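Local coordinates for mandelate racemase/muconate lactonizing enzyme family protein (Roseovarius sp. TM1035, PDB 3T9P) that probably abstracts the proton alpha to a substrate carboxylate, as its relatives in the enolase superfamily do, although its own substrate is not established, at residues A[166-171]-A[200-205]; A[221-226]-A[247-252]; A[240-245]-A[271-276]. All blocks are in the same frame, centred on the assembly; numbering follows the deposited sequence.

How the contacts relate
Contact 1 comes first along the chain: strand 165-169 leads through helix 184-196 to strand 201-205, and the pairing of the two strands closes that loop before contact 2 opens. Contact 2 starts at the end of helix 212-224 and closes at the end of helix 239-248, with strand 229-231 between. Contact 3 opens inside that loop, on the same helix 239-248, and closes beyond it in the turn after helix 262-270, so contacts 2 and 3 cross. Lys202 and Val204 of contact 1 touch Asn225, Gly226 and Leu222 of contact 2, while Asp252 of contact 2 meets Asp275 and Ile276 of contact 3. Together they join consecutive strands and outer helices of one barrel.

Contact 1: residues A[166-171]-A[200-205]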
# COMPACT_ATOMS: atom_id res chain seq x y z
N PHE A 166 9.46 -26.92 -13.36
CA PHE A 166 10.57 -26.18 -12.68
C PHE A 166 10.56 -24.72 -13.08
O PHE A 166 10.39 -24.42 -14.22
CB PHE A 166 11.93 -26.78 -13.16
CG PHE A 166 12.15 -28.17 -12.63
CD1 PHE A 166 11.59 -29.25 -13.31
CD2 PHE A 166 12.92 -28.40 -11.44
CE1 PHE A 166 11.78 -30.56 -12.82
CE2 PHE A 166 13.10 -29.72 -10.90
CZ PHE A 166 12.49 -30.81 -11.59
N LYS A 167 10.82 -23.81 -12.12
CA LYS A 167 10.93 -22.39 -12.42
C LYS A 167 12.29 -21.90 -11.89
O LYS A 167 12.66 -22.24 -10.79
CB LYS A 167 9.85 -21.61 -11.65
CG LYS A 167 9.92 -20.07 -12.08
CD LYS A 167 8.61 -19.39 -11.55
CE LYS A 167 8.80 -18.82 -10.16
NZ LYS A 167 7.50 -18.17 -9.78
N TRP A 168 12.97 -21.13 -12.73
CA TRP A 168 14.19 -20.42 -12.37
C TRP A 168 14.16 -18.95 -12.82
O TRP A 168 13.10 -18.43 -13.27
CB TRP A 168 15.41 -21.22 -12.98
CG TRP A 168 15.55 -21.38 -14.44
CD1 TRP A 168 16.45 -20.70 -15.24
CD2 TRP A 168 14.79 -22.25 -15.33
NE1 TRP A 168 16.37 -21.18 -16.53
CE2 TRP A 168 15.37 -22.13 -16.60
CE3 TRP A 168 13.79 -23.24 -15.13
CZ2 TRP A 168 14.87 -22.83 -17.72
CZ3 TRP A 168 13.33 -23.97 -16.20
CH2 TRP A 168 13.94 -23.81 -17.51
N ARG A 169 15.29 -18.26 -12.62
CA ARG A 169 15.32 -16.80 -12.76
C ARG A 169 16.09 -16.34 -13.94
O ARG A 169 17.14 -16.92 -14.27
CB ARG A 169 15.93 -16.09 -11.55
CG ARG A 169 15.31 -16.51 -10.19
CD ARG A 169 13.90 -16.00 -9.99
NE ARG A 169 13.13 -16.89 -9.13
CZ ARG A 169 11.90 -16.65 -8.70
NH1 ARG A 169 11.27 -17.61 -8.00
NH2 ARG A 169 11.30 -15.48 -8.96
N VAL A 170 15.57 -15.29 -14.56
CA VAL A 170 16.29 -14.55 -15.58
C VAL A 170 16.38 -13.06 -15.17
O VAL A 170 15.68 -12.63 -14.25
CB VAL A 170 15.65 -14.71 -17.01
CG1 VAL A 170 15.65 -16.16 -17.41
CG2 VAL A 170 14.15 -14.18 -16.98
N GLY A 171 17.26 -12.35 -15.87
CA GLY A 171 17.47 -10.93 -15.69
C GLY A 171 17.97 -10.78 -14.24
O GLY A 171 18.51 -11.72 -13.66
N ILE A 200 9.11 -32.13 -19.55
CA ILE A 200 9.18 -31.31 -18.28
C ILE A 200 8.63 -29.93 -18.60
O ILE A 200 9.08 -29.39 -19.57
CB ILE A 200 10.64 -31.20 -17.81
CG1 ILE A 200 11.15 -32.62 -17.51
CG2 ILE A 200 10.79 -30.37 -16.50
CD1 ILE A 200 10.68 -33.43 -16.21
N GLU A 201 7.68 -29.37 -17.82
CA GLU A 201 7.20 -28.00 -18.05
C GLU A 201 8.26 -27.07 -17.40
O GLU A 201 8.84 -27.43 -16.35
CB GLU A 201 5.80 -27.81 -17.42
CG GLU A 201 4.76 -28.38 -18.46
CD GLU A 201 3.41 -28.68 -17.90
OE1 GLU A 201 3.32 -29.09 -16.74
OE2 GLU A 201 2.42 -28.54 -18.64
N LYS A 202 8.44 -25.90 -18.02
CA LYS A 202 9.49 -24.94 -17.60
C LYS A 202 8.91 -23.57 -17.46
O LYS A 202 8.10 -23.15 -18.28
CB LYS A 202 10.60 -25.00 -18.66
CG LYS A 202 11.26 -26.47 -18.60
CD LYS A 202 12.15 -26.56 -19.86
CE LYS A 202 12.14 -27.89 -20.53
NZ LYS A 202 11.51 -27.57 -21.88
N LEU A 203 9.37 -22.86 -16.42
CA LEU A 203 8.82 -21.57 -16.10
C LEU A 203 10.05 -20.73 -15.81
O LEU A 203 11.07 -21.23 -15.29
CB LEU A 203 8.00 -21.65 -14.78
CG LEU A 203 6.74 -22.51 -14.74
CD1 LEU A 203 7.04 -24.01 -14.54
CD2 LEU A 203 5.77 -22.06 -13.61
N VAL A 204 10.00 -19.46 -16.10
CA VAL A 204 11.00 -18.50 -15.59
C VAL A 204 10.35 -17.21 -15.09
O VAL A 204 9.26 -16.93 -15.45
CB VAL A 204 12.16 -18.20 -16.52
CG1 VAL A 204 12.87 -19.43 -16.94
CG2 VAL A 204 11.73 -17.37 -17.60
N ASP A 205 11.06 -16.49 -14.22
CA ASP A 205 10.60 -15.25 -13.68
C ASP A 205 11.65 -14.19 -13.91
O ASP A 205 12.81 -14.38 -13.60
CB ASP A 205 10.24 -15.42 -12.19
CG ASP A 205 9.50 -14.26 -11.58
OD1 ASP A 205 9.45 -13.16 -12.09
OD2 ASP A 205 8.97 -14.52 -10.53
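Val204 lays CG1 over one face of the Trp168 indole, 3.8 Å from the centroid of the five-membered ring and 14° off its normal, a CH-pi contact. Leu203 O comes near Trp168 CE3 at the rim of the indole, and Lys202 runs beside the six-membered ring with CB 3.7 Å from Trp168 CH2. With Trp168 CG between the backbone N and the carbonyl carbon (chi1 63°), the indole leans back over the neighbouring strand. Val192 of helix 184-196 and Phe154 of helix 147-161 also touch it.

The backbones beneath are parallel strands joined by five hydrogen bonds, from Phe166 N to Glu201 O through to Val170 N to Asp205 O, 3.1 Å. They form the two ends of a beta-alpha-beta crossover through helix 184-196, the repeating step of the enolase-superfamily barrel, in which catalytic groups gather at the C-terminal ends of the strands.

Lys167 can be followed along the other face of this sheet. Its CB meets Leu203 CB at 3.6 Å and its CG rests 3.6 Å from Leu203 O. Lys167 CD is still within 4.0 Å of Leu203 CB. A bend at chi3 (91°) then directs the chain to Lys167 NZ, which bonds Tyr137 OH, forms a salt bridge with Glu231 and stays 4.0 Å from Asp205 OD2, beyond a salt bridge. That carboxylate oxygen forms its salt bridge with Arg169 NH2, 3.0 Å away. Arg169 NE is held by Ser140 O, and Asn207 bonds both Arg169 NH2 and Asp205 OD1.

Contact 2: residues A[221-226]-A[247-252]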
# COMPACT_ATOMS: atom_id res chain seq x y z
N LEU A 221 13.82 -16.45 -27.01
CA LEU A 221 14.77 -17.49 -26.58
C LEU A 221 14.11 -18.51 -25.64
O LEU A 221 14.40 -19.75 -25.74
CB LEU A 221 15.96 -16.83 -25.90
CG LEU A 221 16.77 -15.86 -26.80
CD1 LEU A 221 17.85 -14.99 -26.03
CD2 LEU A 221 17.40 -16.58 -28.03
N LEU A 222 13.19 -18.02 -24.76
CA LEU A 222 12.45 -18.93 -23.85
C LEU A 222 11.63 -19.89 -24.72
O LEU A 222 11.59 -21.07 -24.44
CB LEU A 222 11.44 -18.18 -22.92
CG LEU A 222 12.13 -17.12 -21.99
CD1 LEU A 222 11.09 -16.31 -21.19
CD2 LEU A 222 13.15 -17.76 -21.05
N GLN A 223 10.94 -19.34 -25.72
CA GLN A 223 10.11 -20.20 -26.63
C GLN A 223 10.98 -21.29 -27.35
O GLN A 223 10.62 -22.49 -27.47
CB GLN A 223 9.31 -19.30 -27.55
CG GLN A 223 8.21 -18.56 -26.81
CD GLN A 223 7.45 -17.54 -27.64
OE1 GLN A 223 7.90 -17.07 -28.75
NE2 GLN A 223 6.31 -17.12 -27.13
N ASP A 224 12.16 -20.88 -27.83
CA ASP A 224 13.06 -21.81 -28.52
C ASP A 224 13.40 -22.94 -27.61
O ASP A 224 13.72 -24.07 -28.08
CB ASP A 224 14.40 -21.09 -28.81
CG ASP A 224 14.30 -20.14 -30.00
OD1 ASP A 224 13.31 -20.24 -30.81
OD2 ASP A 224 15.22 -19.30 -30.13
N ASN A 225 13.55 -22.62 -26.32
CA ASN A 225 13.82 -23.63 -25.34
C ASN A 225 12.64 -24.35 -24.64
O ASN A 225 12.84 -25.08 -23.64
CB ASN A 225 14.75 -22.98 -24.29
CG ASN A 225 16.10 -22.73 -24.89
OD1 ASN A 225 16.39 -21.65 -25.44
ND2 ASN A 225 16.90 -23.79 -24.93
N GLY A 226 11.44 -24.14 -25.14
CA GLY A 226 10.23 -24.85 -24.65
C GLY A 226 9.69 -24.33 -23.32
O GLY A 226 9.08 -25.08 -22.62
N ALA A 247 1.06 -9.63 -25.55
CA ALA A 247 0.55 -9.60 -26.96
C ALA A 247 1.51 -10.19 -28.02
O ALA A 247 1.09 -10.87 -28.99
CB ALA A 247 0.08 -8.18 -27.33
N ALA A 248 2.80 -10.03 -27.83
CA ALA A 248 3.78 -10.51 -28.77
C ALA A 248 4.24 -11.96 -28.55
O ALA A 248 4.75 -12.59 -29.49
CB ALA A 248 5.00 -9.54 -28.81
N LEU A 249 4.02 -12.55 -27.38
CA LEU A 249 4.56 -13.91 -27.17
C LEU A 249 3.48 -14.90 -27.18
O LEU A 249 2.27 -14.60 -26.84
CB LEU A 249 5.32 -14.02 -25.81
CG LEU A 249 6.55 -13.08 -25.75
CD1 LEU A 249 7.33 -13.27 -24.39
CD2 LEU A 249 7.67 -13.33 -26.83
N LEU A 250 3.86 -16.12 -27.55
CA LEU A 250 2.89 -17.15 -27.52
C LEU A 250 2.91 -17.79 -26.21
O LEU A 250 1.95 -18.49 -25.91
CB LEU A 250 3.20 -18.24 -28.60
CG LEU A 250 3.01 -17.61 -29.98
CD1 LEU A 250 3.52 -18.64 -30.90
CD2 LEU A 250 1.62 -17.34 -30.31
N LEU A 251 4.04 -17.71 -25.45
CA LEU A 251 4.02 -18.40 -24.14
C LEU A 251 3.07 -17.58 -23.23
O LEU A 251 2.59 -16.56 -23.64
CB LEU A 251 5.44 -18.59 -23.54
CG LEU A 251 6.32 -17.35 -23.62
CD1 LEU A 251 5.72 -16.19 -22.83
CD2 LEU A 251 7.75 -17.66 -23.04
N ASP A 252 2.75 -18.08 -22.03
CA ASP A 252 1.86 -17.40 -21.04
C ASP A 252 2.72 -16.39 -20.24
O ASP A 252 3.77 -16.75 -19.69
CB ASP A 252 1.29 -18.48 -20.09
CG ASP A 252 0.22 -19.44 -20.79
OD1 ASP A 252 -0.48 -18.96 -21.75
OD2 ASP A 252 0.07 -20.63 -20.34
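Leu222 and Gln223, in the last turn of helix 212-224, meet the short segment that leaves helix 239-248. Leu222 CB lies 3.7 Å from Leu251 CD2, and Leu222 CD1 touches the same methyl at 4.0 Å. Gln223 reaches across with an extended chain: its CG lies 3.9 Å from Leu251 CG, and its amide ends beside the backbone nitrogens of Leu250 and Leu251. Leu251 CG sits between its own backbone N and carbonyl carbon (chi1 46°), and from there CD2 bears on both helix residues. An alanine at Gln223 would lack the CG that packs on Leu251 and the amide beside the loop, and would probably leave a gap there, with the Leu250-Leu251 turn less firmly held to the helix.

A Schellman motif ends the helix just beyond: Gly226, with positive phi, is its C-prime residue, and Gly226 N bonds Gln223 O at 3.0 Å. Deeper in, Phe230 touches Leu222, Leu249 and Leu251, whereas Leu250 lies at the exposed margin. The contact thus brings the C-terminal ends of helices 212-224 and 239-248 together outside strand 229-231, with Val189 of helix 184-196 against Leu222 and strand 252-255 starting at Asp252.

Contact 3: residues A[240-245]-A[271-276]; sequences DQTAAV and RGAVDI
Ala243 and Ala273 bring the backbones so close that their CA atoms are 3.9 Å apart, and this is the tight part of the contact. With nothing larger than a methyl on either residue, the helix backbone settles directly on the turn at 271-273. Ala243 CB lies 3.5 Å from Arg271 O and also touches Gly272 O. Next to it, with OG1 anti to the carbonyl carbon (chi1 -51°), Thr242 CG2 faces Ala273 O, 3.4 Å away; Thr242 CB and Ala273 CB are 4.2 Å apart. Thr242 OG1 instead makes a weak hydrogen bond back to Glu238 O. Ala273 O is buried here and has no polar partner in the model.

The other side is looser and wetter. Asp240, exposed at the helix surface, forms a salt bridge with Arg271, its OD1 near the plane of the guanidinium at the edge and the two flat groups 26° apart. The modelled Asp240 OD1 to Arg271 NH1 separation of 2.4 Å is too short to be trusted in detail. A bend at chi2 (-56°) carries the arginine chain past the aspartate, and Arg271 NH2 has a second carboxylate partner, Asp270 of the second subunit, at the dimer interface. One water accepts from Asp240 N and weakly from Arg271 NH1. A second donates to Ala243 O at 2.8 Å and to Gly272 O at 3.0 Å, bridging the two backbones.

Gly272, with positive phi, closes helix 262-270 in a Schellman motif, and Arg246 of helix 239-248 hydrogen-bonds Gly272 O and forms a salt bridge with Asp275. Met268 of helix 262-270 packs on Ala273 and Val274, while Asp275 and Ile276 bond the backbone of Val253, so helix 239-248 lies beside the passage from helix 262-270 to strand 276-277, next to strand 252-255.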
# COMPACT_ATOMS: atom_id res chain seq x y z
N ASP A 240 0.89 -1.64 -19.07
CA ASP A 240 0.89 -1.58 -20.56
C ASP A 240 2.16 -2.21 -21.12
O ASP A 240 2.12 -2.75 -22.21
CB ASP A 240 0.81 -0.14 -21.06
CG ASP A 240 -0.57 0.44 -20.94
OD1 ASP A 240 -1.53 -0.32 -20.74
OD2 ASP A 240 -0.74 1.67 -20.99
N GLN A 241 3.26 -2.14 -20.40
CA GLN A 241 4.46 -2.82 -20.83
C GLN A 241 4.27 -4.35 -20.82
O GLN A 241 4.58 -5.03 -21.75
CB GLN A 241 5.64 -2.43 -19.94
CG GLN A 241 6.10 -1.00 -20.09
CD GLN A 241 7.31 -0.64 -19.24
OE1 GLN A 241 8.04 -1.47 -18.83
NE2 GLN A 241 7.49 0.61 -18.99
N THR A 242 3.71 -4.84 -19.73
CA THR A 242 3.47 -6.26 -19.59
C THR A 242 2.49 -6.72 -20.68
O THR A 242 2.67 -7.71 -21.27
CB THR A 242 2.93 -6.60 -18.19
OG1 THR A 242 3.77 -6.02 -17.23
CG2 THR A 242 2.86 -8.10 -17.95
N ALA A 243 1.47 -5.92 -20.93
CA ALA A 243 0.48 -6.26 -21.94
C ALA A 243 1.14 -6.35 -23.31
O ALA A 243 0.83 -7.20 -24.06
CB ALA A 243 -0.61 -5.29 -21.94
N ALA A 244 2.04 -5.46 -23.62
CA ALA A 244 2.83 -5.54 -24.89
C ALA A 244 3.58 -6.84 -25.06
O ALA A 244 3.60 -7.43 -26.18
CB ALA A 244 3.82 -4.31 -25.07
N VAL A 245 4.18 -7.34 -23.98
CA VAL A 245 4.89 -8.59 -24.00
C VAL A 245 3.92 -9.77 -24.19
O VAL A 245 4.25 -10.71 -24.95
CB VAL A 245 5.71 -8.82 -22.62
CG1 VAL A 245 6.43 -10.14 -22.60
CG2 VAL A 245 6.75 -7.66 -22.42
N ARG A 271 -6.41 -3.91 -18.89
CA ARG A 271 -5.36 -3.73 -19.84
C ARG A 271 -4.89 -5.03 -20.51
O ARG A 271 -4.06 -4.98 -21.35
CB ARG A 271 -4.18 -3.05 -19.20
CG ARG A 271 -4.45 -1.69 -18.64
CD ARG A 271 -5.03 -0.70 -19.62
NE ARG A 271 -5.06 0.64 -19.06
CZ ARG A 271 -3.96 1.35 -18.82
NH1 ARG A 271 -2.79 0.83 -19.09
NH2 ARG A 271 -4.01 2.58 -18.34
N GLY A 272 -5.43 -6.16 -20.09
CA GLY A 272 -5.06 -7.46 -20.59
C GLY A 272 -3.58 -7.73 -20.42
O GLY A 272 -2.96 -8.16 -21.33
N ALA A 273 -3.05 -7.40 -19.27
CA ALA A 273 -1.64 -7.59 -18.99
C ALA A 273 -1.11 -9.03 -18.96
O ALA A 273 -0.02 -9.28 -19.37
CB ALA A 273 -1.22 -6.83 -17.76
N VAL A 274 -1.89 -9.95 -18.43
CA VAL A 274 -1.44 -11.29 -18.21
C VAL A 274 -2.34 -12.40 -18.75
O VAL A 274 -3.51 -12.25 -18.81
CB VAL A 274 -1.22 -11.50 -16.71
CG1 VAL A 274 -0.22 -10.50 -16.17
CG2 VAL A 274 -2.51 -11.37 -15.99
N ASP A 275 -1.74 -13.51 -19.10
CA ASP A 275 -2.46 -14.73 -19.38
C ASP A 275 -2.84 -15.53 -18.10
O ASP A 275 -3.82 -16.35 -18.09
CB ASP A 275 -1.55 -15.59 -20.18
CG ASP A 275 -1.26 -15.01 -21.52
OD1 ASP A 275 -2.22 -14.81 -22.28
OD2 ASP A 275 -0.07 -14.84 -21.85
N ILE A 276 -2.05 -15.34 -17.00
CA ILE A 276 -2.20 -16.15 -15.76
C ILE A 276 -2.01 -15.23 -14.54
O ILE A 276 -1.08 -14.44 -14.55
CB ILE A 276 -1.13 -17.23 -15.66
CG1 ILE A 276 -1.22 -18.25 -16.83
CG2 ILE A 276 -1.16 -17.89 -14.28
CD1 ILE A 276 -0.12 -19.22 -16.94
O HOH W 1 0.27 1.05 -17.44
O HOH W 2 -1.87 -8.08 -24.09